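Long-range contact in GNA33 (Neisseria gonorrhoeae FA 1090, PDB 2G5D), which probably cleaves the glycosidic bond between N-acetylmuramic acid and N-acetylglucosamine in peptidoglycan, leaving a 1,6-anhydro bond in the N-acetylmuramic acid residue: residues F147-L152 and A197-F202. Residues are numbered along the deposited sequence; the frame is centred on the assembly and turned at random.
Sequences FISVPL and AIKGRF
K199 and S149 face each other as a non-hydrogen-bonded antiparallel pair, and they illustrate how side chains can supply a polar link at a position where the two backbones do not bond to each other. The lysine can be followed outward. Its CB lies 3.7 Å from CZ of the F147 ring, and CG stays beside the same ring atom. With CG anti to the carbonyl carbon and a bend at chi2 (-75°), the chain leans toward S149 and back toward the A197 end of its strand, and CD fits between F147 CZ and S149 OG, at 3.7 and 3.6 Å. CE lies as far from OG as CD does, and NZ closes in to donate a hydrogen bond to S149 OG over 3.0 Å. D262 takes the same ammonium group in a salt bridge, which probably offsets the cost of burying the lysine's charge. F147, whose ring borders this aliphatic stem, also meets Y210 and F314 edge-to-face.

The other face, carrying I148, V150 and I198, is apolar. V150 CB approaches I198 CG1 at 4.0 Å, while I148 CD1 reaches CE1 of F202 at 3.9 Å, the two side chains crossing at about a right angle. F207, from the next strand, touches all four of these side chains. Between the faces, I148 with G200 and V150 with I198 each exchange two backbone bonds; V150 N to I198 O is almost straight, at 176°. Hydrogen-bonded and non-hydrogen-bonded pairs thus alternate, sending side chains to alternate faces in the regular antiparallel pattern, here at edge strand 148-151 of a small five-stranded sheet within the MltA-specific insert region.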
loop_
_atom_site.group_PDB
_atom_site.type_symbol
_atom_site.label_atom_id
_atom_site.label_comp_id
_atom_site.label_asym_id
_atom_site.label_seq_id
_atom_site.Cartn_x
_atom_site.Cartn_y
_atom_site.Cartn_z
ATOM N N PHE A 147 -19.209 1.212 -14.670
ATOM C CA PHE A 147 -17.889 0.612 -14.561
ATOM C C PHE A 147 -18.065 -0.869 -14.260
ATOM O O PHE A 147 -18.596 -1.226 -13.215
ATOM C CB PHE A 147 -17.118 1.321 -13.451
ATOM C CG PHE A 147 -15.724 0.811 -13.235
ATOM C CD1 PHE A 147 -14.655 1.379 -13.911
ATOM C CD2 PHE A 147 -15.471 -0.206 -12.320
ATOM C CE1 PHE A 147 -13.357 0.928 -13.695
ATOM C CE2 PHE A 147 -14.180 -0.667 -12.109
ATOM C CZ PHE A 147 -13.119 -0.087 -12.804
ATOM N N ILE A 148 -17.652 -1.724 -15.193
ATOM C CA ILE A 148 -17.855 -3.174 -15.077
ATOM C C ILE A 148 -16.518 -3.931 -15.085
ATOM O O ILE A 148 -15.762 -3.879 -16.062
ATOM C CB ILE A 148 -18.861 -3.731 -16.161
ATOM C CG1 ILE A 148 -20.314 -3.504 -15.737
ATOM C CG2 ILE A 148 -18.678 -5.237 -16.401
ATOM C CD1 ILE A 148 -20.946 -2.279 -16.313
ATOM N N SER A 149 -16.239 -4.625 -13.982
ATOM C CA SER A 149 -15.039 -5.447 -13.870
ATOM C C SER A 149 -15.314 -6.888 -14.293
ATOM O O SER A 149 -16.270 -7.513 -13.829
ATOM C CB SER A 149 -14.479 -5.401 -12.444
ATOM O OG SER A 149 -13.287 -6.163 -12.335
ATOM N N VAL A 150 -14.472 -7.404 -15.184
ATOM C CA VAL A 150 -14.549 -8.801 -15.628
ATOM C C VAL A 150 -13.215 -9.525 -15.377
ATOM O O VAL A 150 -12.163 -9.026 -15.786
ATOM C CB VAL A 150 -14.933 -8.916 -17.139
ATOM C CG1 VAL A 150 -15.172 -10.374 -17.526
ATOM C CG2 VAL A 150 -16.167 -8.078 -17.462
ATOM N N PRO A 151 -13.254 -10.687 -14.687
ATOM C CA PRO A 151 -12.071 -11.543 -14.495
ATOM C C PRO A 151 -11.476 -12.123 -15.791
ATOM O O PRO A 151 -12.206 -12.458 -16.723
ATOM C CB PRO A 151 -12.591 -12.673 -13.589
ATOM C CG PRO A 151 -13.826 -12.134 -12.960
ATOM C CD PRO A 151 -14.433 -11.230 -13.988
ATOM N N LEU A 152 -10.153 -12.263 -15.808
ATOM C CA LEU A 152 -9.386 -12.693 -16.979
ATOM C C LEU A 152 -8.824 -14.113 -16.755
ATOM O O LEU A 152 -8.254 -14.390 -15.696
ATOM C CB LEU A 152 -8.260 -11.669 -17.222
ATOM C CG LEU A 152 -7.513 -11.404 -18.540
ATOM C CD1 LEU A 152 -6.467 -12.487 -18.824
ATOM C CD2 LEU A 152 -8.454 -11.202 -19.730
ATOM N N ALA A 197 -7.857 -8.725 -14.153
ATOM C CA ALA A 197 -9.201 -8.428 -14.639
ATOM C C ALA A 197 -9.169 -7.261 -15.615
ATOM O O ALA A 197 -8.261 -6.426 -15.565
ATOM C CB ALA A 197 -10.122 -8.093 -13.468
ATOM N N ILE A 198 -10.160 -7.211 -16.505
ATOM C CA ILE A 198 -10.341 -6.075 -17.410
ATOM C C ILE A 198 -11.472 -5.173 -16.922
ATOM O O ILE A 198 -12.483 -5.649 -16.397
ATOM C CB ILE A 198 -10.577 -6.491 -18.893
ATOM C CG1 ILE A 198 -11.802 -7.409 -19.030
ATOM C CG2 ILE A 198 -9.315 -7.129 -19.479
ATOM C CD1 ILE A 198 -12.501 -7.321 -20.373
ATOM N N LYS A 199 -11.283 -3.867 -17.093
ATOM C CA LYS A 199 -12.283 -2.881 -16.688
ATOM C C LYS A 199 -12.842 -2.135 -17.910
ATOM O O LYS A 199 -12.081 -1.607 -18.729
ATOM C CB LYS A 199 -11.695 -1.885 -15.672
ATOM C CG LYS A 199 -10.720 -2.485 -14.661
ATOM C CD LYS A 199 -11.415 -3.305 -13.586
ATOM C CE LYS A 199 -10.403 -3.983 -12.684
ATOM N NZ LYS A 199 -11.010 -4.497 -11.427
ATOM N N GLY A 200 -14.167 -2.095 -18.024
ATOM C CA GLY A 200 -14.812 -1.443 -19.159
ATOM C C GLY A 200 -16.269 -1.075 -18.954
ATOM O O GLY A 200 -16.769 -1.064 -17.824
ATOM N N ARG A 201 -16.938 -0.763 -20.061
ATOM C CA ARG A 201 -18.344 -0.352 -20.062
ATOM C C ARG A 201 -19.019 -0.766 -21.368
ATOM O O ARG A 201 -18.375 -0.800 -22.419
ATOM C CB ARG A 201 -18.467 1.166 -19.874
ATOM C CG ARG A 201 -17.631 1.987 -20.853
ATOM C CD ARG A 201 -17.947 3.467 -20.797
ATOM N NE ARG A 201 -17.521 4.122 -22.031
ATOM C CZ ARG A 201 -18.324 4.406 -23.050
ATOM N NH1 ARG A 201 -19.618 4.123 -22.992
ATOM N NH2 ARG A 201 -17.830 4.984 -24.134
ATOM N N PHE A 202 -20.315 -1.072 -21.292
ATOM C CA PHE A 202 -21.114 -1.404 -22.475
ATOM C C PHE A 202 -21.414 -0.139 -23.280
ATOM O O PHE A 202 -21.742 0.907 -22.713
ATOM C CB PHE A 202 -22.432 -2.089 -22.091
ATOM C CG PHE A 202 -22.268 -3.305 -21.208
ATOM C CD1 PHE A 202 -22.785 -3.313 -19.913
ATOM C CD2 PHE A 202 -21.609 -4.442 -21.672
ATOM C CE1 PHE A 202 -22.645 -4.440 -19.088
ATOM C CE2 PHE A 202 -21.466 -5.568 -20.861
ATOM C CZ PHE A 202 -21.980 -5.565 -19.563
#